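Local coordinates for protein AlyQ (Persicobacter sp. CCB-QB2, PDB 7D2A) that binds uronic acid sugars of alginate through a family 32 carbohydrate-binding module, including 4,5-unsaturated mannuronic acid, at residues H6-I11 with V129-A134; N26-L32 with I126-A130. All blocks are in the same frame, centred on the assembly; numbering follows the deposited sequence. Where two conformers were deposited one is given.

In the fold
Both interactions are built on strand 123-133 of the beta-sandwich, and they share Val-129 and Ala-130; their centres lie about 13 Å apart. Interaction 2 joins the loop 26-32 to the middle of this strand, at its bulge, around a calcium ion, while interaction 1 pairs the N-terminal strand with its far end, bringing the two ends of the modelled chain together. They touch directly where Ile-11 O meets Ile-28 CD1 at 3.5 Å. The sugar site lies beyond interaction 2: the side chain of Thr-127 is about 9 Å from the bound unsaturated uronic acid, and Trp-123 and Ser-125 of the pocket precede it on the same strand.

Interaction 1 (H6-I11 with V129-A134); sequences HMQYDI and VAIFHA
His-6 swings its ring away from its own backbone N (chi1 -152°) and lays it over Ala-134, whereas Phe-132 keeps CG beside its own N (chi1 -61°) and turns its ring toward Gln-8. These residues belong to an antiparallel edge of the beta-sandwich, where the short strand 7-8 pairs with the end of strand 123-133. Met-7 and His-133 form the hydrogen-bonded pair: Met-7 N reaches His-133 O at 2.8 Å, nearly straight at 172°, and His-133 N returns a more bent bond to Met-7 O. A third bond, Tyr-9 N to Ile-131 O at 2.9 Å, continues the pairing.

Ala-134 CA sits 3.6 Å from the centroid of the His-6 ring, a CH-pi contact over the face, while Phe-132 CD2 comes up in plane at that ring's edge. Gln-8 spreads its aliphatic part over one face of Phe-132, and Lys-59 adds a cation-pi contact to the same ring. Tyr-9 runs alongside His-133, its OH 3.4 Å from His-133 CB and hydrogen-bonded to Thr-54 O. Losing the ring and hydroxyl of Tyr-9 to an alanine is likely to leave Thr-54 O without this donor and take away the contact at His-133 CB. Where the backbones part, one water bridges them, accepting from Gln-8 NE2 and Ile-131 N and donating to Tyr-9 O at 2.7 Å.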
loop_
_atom_site.group_PDB
_atom_site.type_symbol
_atom_site.label_atom_id
_atom_site.label_comp_id
_atom_site.label_asym_id
_atom_site.label_seq_id
_atom_site.Cartn_x
_atom_site.Cartn_y
_atom_site.Cartn_z
ATOM N N HIS A 6 10.230 15.466 -8.624
ATOM C CA HIS A 6 9.681 14.297 -7.882
ATOM C C HIS A 6 8.748 14.829 -6.771
ATOM O O HIS A 6 9.192 15.715 -6.041
ATOM C CB HIS A 6 10.842 13.443 -7.360
ATOM C CG HIS A 6 10.591 11.986 -7.185
ATOM N ND1 HIS A 6 11.278 11.036 -7.911
ATOM C CD2 HIS A 6 9.793 11.307 -6.330
ATOM C CE1 HIS A 6 10.903 9.828 -7.523
ATOM N NE2 HIS A 6 9.978 9.960 -6.557
ATOM N N MET A 7 7.468 14.469 -6.770
ATOM C CA MET A 7 6.442 14.974 -5.822
ATOM C C MET A 7 6.114 13.823 -4.866
ATOM O O MET A 7 5.771 12.768 -5.382
ATOM C CB MET A 7 5.114 15.369 -6.498
ATOM C CG MET A 7 5.184 16.532 -7.463
ATOM S SD MET A 7 5.154 18.103 -6.625
ATOM C CE MET A 7 3.570 18.006 -5.797
ATOM N N GLN A 8 6.080 13.981 -3.448
ATOM C CA GLN A 8 5.472 13.027 -2.517
ATOM C C GLN A 8 4.216 13.680 -1.987
ATOM O O GLN A 8 4.283 14.739 -1.358
ATOM C CB GLN A 8 6.377 12.711 -1.331
ATOM C CG GLN A 8 5.579 11.782 -0.398
ATOM C CD GLN A 8 6.097 11.494 0.981
ATOM O OE1 GLN A 8 7.155 12.015 1.310
ATOM N NE2 GLN A 8 5.367 10.693 1.797
ATOM N N TYR A 9 3.068 13.080 -2.232
ATOM C CA TYR A 9 1.771 13.644 -1.842
ATOM C C TYR A 9 1.472 13.317 -0.395
ATOM O O TYR A 9 1.681 12.210 0.076
ATOM C CB TYR A 9 0.653 13.103 -2.707
ATOM C CG TYR A 9 0.751 13.463 -4.164
ATOM C CD1 TYR A 9 0.683 14.773 -4.577
ATOM C CD2 TYR A 9 0.972 12.498 -5.130
ATOM C CE1 TYR A 9 0.734 15.105 -5.922
ATOM C CE2 TYR A 9 1.079 12.821 -6.465
ATOM C CZ TYR A 9 0.960 14.138 -6.876
ATOM O OH TYR A 9 1.015 14.473 -8.229
ATOM N N ASP A 10 0.890 14.295 0.280
ATOM C CA ASP A 10 0.285 14.000 1.589
ATOM C C ASP A 10 -0.795 12.929 1.450
ATOM O O ASP A 10 -1.534 12.933 0.432
ATOM C CB ASP A 10 -0.395 15.221 2.197
ATOM C CG ASP A 10 0.502 16.105 3.031
ATOM O OD1 ASP A 10 1.723 15.944 3.021
ATOM O OD2 ASP A 10 -0.124 16.962 3.710
ATOM N N ILE A 11 -0.886 12.091 2.459
ATOM C CA ILE A 11 -1.998 11.121 2.587
ATOM C C ILE A 11 -2.883 11.619 3.741
ATOM O O ILE A 11 -2.418 11.593 4.916
ATOM C CB ILE A 11 -1.487 9.679 2.774
ATOM C CG1 ILE A 11 -0.695 9.228 1.537
ATOM C CG2 ILE A 11 -2.675 8.770 3.098
ATOM C CD1 ILE A 11 0.030 7.900 1.697
ATOM N N VAL A 129 3.764 3.427 3.706
ATOM C CA VAL A 129 3.406 3.670 2.291
ATOM C C VAL A 129 3.650 5.124 1.970
ATOM O O VAL A 129 3.323 5.991 2.829
ATOM C CB VAL A 129 1.951 3.263 2.029
ATOM C CG1 VAL A 129 1.490 3.695 0.622
ATOM C CG2 VAL A 129 1.755 1.781 2.152
ATOM N N ALA A 130 4.073 5.386 0.751
ATOM C CA ALA A 130 4.217 6.752 0.234
ATOM C C ALA A 130 3.802 6.756 -1.231
ATOM O O ALA A 130 3.954 5.752 -1.928
ATOM C CB ALA A 130 5.598 7.266 0.493
ATOM N N ILE A 131 3.274 7.852 -1.718
ATOM C CA ILE A 131 2.599 7.918 -3.031
ATOM C C ILE A 131 3.169 9.142 -3.693
ATOM O O ILE A 131 3.095 10.272 -3.049
ATOM C CB ILE A 131 1.072 7.998 -2.881
ATOM C CG1 ILE A 131 0.571 6.732 -2.178
ATOM C CG2 ILE A 131 0.405 8.228 -4.220
ATOM C CD1 ILE A 131 -0.888 6.736 -1.841
ATOM N N PHE A 132 3.602 8.976 -4.970
ATOM C CA PHE A 132 4.441 9.938 -5.703
ATOM C C PHE A 132 3.935 10.225 -7.104
ATOM O O PHE A 132 3.308 9.385 -7.789
ATOM C CB PHE A 132 5.859 9.380 -5.823
ATOM C CG PHE A 132 6.533 9.141 -4.506
ATOM C CD1 PHE A 132 6.220 8.001 -3.795
ATOM C CD2 PHE A 132 7.432 10.040 -3.982
ATOM C CE1 PHE A 132 6.859 7.722 -2.600
ATOM C CE2 PHE A 132 8.042 9.777 -2.747
ATOM C CZ PHE A 132 7.743 8.629 -2.077
ATOM N N HIS A 133 4.310 11.400 -7.590
ATOM C CA HIS A 133 4.504 11.667 -9.032
ATOM C C HIS A 133 6.006 11.745 -9.230
ATOM O O HIS A 133 6.617 12.807 -8.860
ATOM C CB HIS A 133 3.731 12.896 -9.455
ATOM C CG HIS A 133 3.768 13.136 -10.920
ATOM N ND1 HIS A 133 3.320 14.330 -11.487
ATOM C CD2 HIS A 133 4.178 12.339 -11.925
ATOM C CE1 HIS A 133 3.479 14.228 -12.808
ATOM N NE2 HIS A 133 3.983 13.018 -13.109
ATOM N N ALA A 134 6.614 10.646 -9.663
ATOM C CA ALA A 134 8.080 10.465 -9.771
ATOM C C ALA A 134 8.574 10.966 -11.125
ATOM O O ALA A 134 7.841 10.853 -12.156
ATOM C CB ALA A 134 8.397 9.017 -9.562
HETATM O O HOH W 1 2.981 9.864 0.404
#

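Interaction 2 (N26-L32 with I126-A130); sequences NTIDGNL and ITEVA. With CA (calcium ion), chain C.
Glu-128 reaches the loop 26-32 with a folded side chain: CG stands beside the backbone N (chi1 -74°) and the chain bends again at chi2 (-65°), bringing the carboxylate back to calcium. OE2 binds the ion at 2.4 Å, and OE1 accepts a weak hydrogen bond from Gly-30 N. Asp-29 comes from the loop with CG between its backbone N and carbonyl carbon (chi1 65°), a torsion that places OD1 on the same ion. The two carboxylates are nearly coplanar, and Asp-29 OD1 lies 2.7 Å from Glu-128 OE2, a closeness that the shared calcium probably makes tolerable. Asp-29 OD1 also accepts from Asn-31 N at 2.9 Å, from above the carboxylate plane, closing an Asx turn.

Backbone carbonyls of Asn-26, Asn-31 and Thr-127 join in, with Asn-31 O at 2.2 Å, and Thr-34 completes the site through O and OG1. Thr-127 and Glu-128 form a classic beta bulge opposite Ala-61, and both residues of the bulge supply a calcium ligand. Next along the strand, Val-129 N bonds to Thr-27 O at 2.8 Å, while Thr-27 CG2 packs near Ile-126 CG2. Leu-32 brings CD2 to 3.9 Å from Glu-128 CG, an apolar cover over the acid's stem. Two carboxylates gathered with carbonyl oxygens would probably repel one another without the cation, which suggests that calcium fastens this loop to the strand.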
loop_
_atom_site.group_PDB
_atom_site.type_symbol
_atom_site.label_atom_id
_atom_site.label_comp_id
_atom_site.label_asym_id
_atom_site.label_seq_id
_atom_site.Cartn_x
_atom_site.Cartn_y
_atom_site.Cartn_z
ATOM N N ASN A 26 -0.899 3.513 10.816
ATOM C CA ASN A 26 0.509 3.219 11.118
ATOM C C ASN A 26 1.373 3.221 9.842
ATOM O O ASN A 26 2.612 3.210 9.912
ATOM C CB ASN A 26 0.664 1.891 11.835
ATOM C CG ASN A 26 0.171 1.947 13.265
ATOM O OD1 ASN A 26 -0.178 3.008 13.814
ATOM N ND2 ASN A 26 0.138 0.776 13.859
ATOM N N THR A 27 0.759 3.118 8.672
ATOM C CA THR A 27 1.514 3.126 7.396
ATOM C C THR A 27 1.981 4.515 7.009
ATOM O O THR A 27 2.762 4.617 6.066
ATOM C CB THR A 27 0.690 2.536 6.250
ATOM O OG1 THR A 27 -0.515 3.282 6.085
ATOM C CG2 THR A 27 0.331 1.098 6.512
ATOM N N ILE A 28 1.545 5.566 7.702
ATOM C CA ILE A 28 1.916 6.953 7.285
ATOM C C ILE A 28 2.522 7.703 8.467
ATOM O O ILE A 28 2.498 8.964 8.432
ATOM C CB ILE A 28 0.749 7.688 6.616
ATOM C CG1 ILE A 28 -0.435 7.868 7.547
ATOM C CG2 ILE A 28 0.322 6.969 5.343
ATOM C CD1 ILE A 28 -1.417 8.926 7.012
ATOM N N ASP A 29 3.069 6.979 9.417
ATOM C CA ASP A 29 3.654 7.666 10.595
ATOM C C ASP A 29 5.165 7.849 10.425
ATOM O O ASP A 29 5.792 8.440 11.332
ATOM C CB ASP A 29 3.283 6.951 11.891
ATOM C CG ASP A 29 3.844 5.547 12.047
ATOM O OD1 ASP A 29 4.572 5.060 11.130
ATOM O OD2 ASP A 29 3.591 4.987 13.138
ATOM N N GLY A 30 5.784 7.397 9.322
ATOM C CA GLY A 30 7.224 7.558 9.125
ATOM C C GLY A 30 8.038 6.530 9.879
ATOM O O GLY A 30 9.224 6.636 9.900
ATOM N N ASN A 31 7.398 5.579 10.550
ATOM C CA ASN A 31 8.101 4.620 11.438
ATOM C C ASN A 31 8.053 3.216 10.832
ATOM O O ASN A 31 6.934 2.611 10.777
ATOM C CB ASN A 31 7.447 4.648 12.804
ATOM C CG ASN A 31 8.296 4.025 13.868
ATOM O OD1 ASN A 31 9.158 3.194 13.576
ATOM N ND2 ASN A 31 8.018 4.432 15.109
ATOM N N LEU A 32 9.227 2.643 10.548
ATOM C CA LEU A 32 9.286 1.264 10.013
ATOM C C LEU A 32 8.976 0.250 11.113
ATOM O O LEU A 32 8.800 -0.922 10.758
ATOM C CB LEU A 32 10.633 0.987 9.351
ATOM C CG LEU A 32 10.916 1.806 8.084
ATOM C CD1 LEU A 32 12.370 1.755 7.740
ATOM C CD2 LEU A 32 10.103 1.275 6.919
ATOM N N ILE A 126 2.076 -4.138 6.456
ATOM C CA ILE A 126 2.756 -3.037 5.749
ATOM C C ILE A 126 3.212 -2.031 6.790
ATOM O O ILE A 126 2.370 -1.575 7.572
ATOM C CB ILE A 126 1.869 -2.423 4.649
ATOM C CG1 ILE A 126 1.460 -3.512 3.632
ATOM C CG2 ILE A 126 2.583 -1.251 4.017
ATOM C CD1 ILE A 126 0.488 -3.017 2.573
ATOM N N THR A 127 4.517 -1.656 6.773
ATOM C CA THR A 127 4.997 -0.695 7.778
ATOM C C THR A 127 4.886 0.755 7.315
ATOM O O THR A 127 4.633 1.641 8.162
ATOM C CB THR A 127 6.433 -1.039 8.179
ATOM O OG1 THR A 127 7.234 -0.917 7.010
ATOM C CG2 THR A 127 6.559 -2.420 8.767
ATOM N N GLU A 128 5.039 1.036 6.035
ATOM C CA GLU A 128 5.027 2.421 5.513
ATOM C C GLU A 128 4.502 2.400 4.096
ATOM O O GLU A 128 4.907 1.450 3.354
ATOM C CB GLU A 128 6.434 3.018 5.576
ATOM C CG GLU A 128 6.880 3.403 6.985
ATOM C CD GLU A 128 6.041 4.532 7.564
ATOM O OE1 GLU A 128 6.129 5.662 6.991
ATOM O OE2 GLU A 128 5.312 4.354 8.592
ATOM N N VAL A 129 3.764 3.427 3.706
ATOM C CA VAL A 129 3.406 3.670 2.291
ATOM C C VAL A 129 3.650 5.124 1.970
ATOM O O VAL A 129 3.323 5.991 2.829
ATOM C CB VAL A 129 1.951 3.263 2.029
ATOM C CG1 VAL A 129 1.490 3.695 0.622
ATOM C CG2 VAL A 129 1.755 1.781 2.152
ATOM N N ALA A 130 4.073 5.386 0.751
ATOM C CA ALA A 130 4.217 6.752 0.234
ATOM C C ALA A 130 3.802 6.756 -1.231
ATOM O O ALA A 130 3.954 5.752 -1.928
ATOM C CB ALA A 130 5.598 7.266 0.493
HETATM CA CA CA C . 4.750 2.752 10.241
#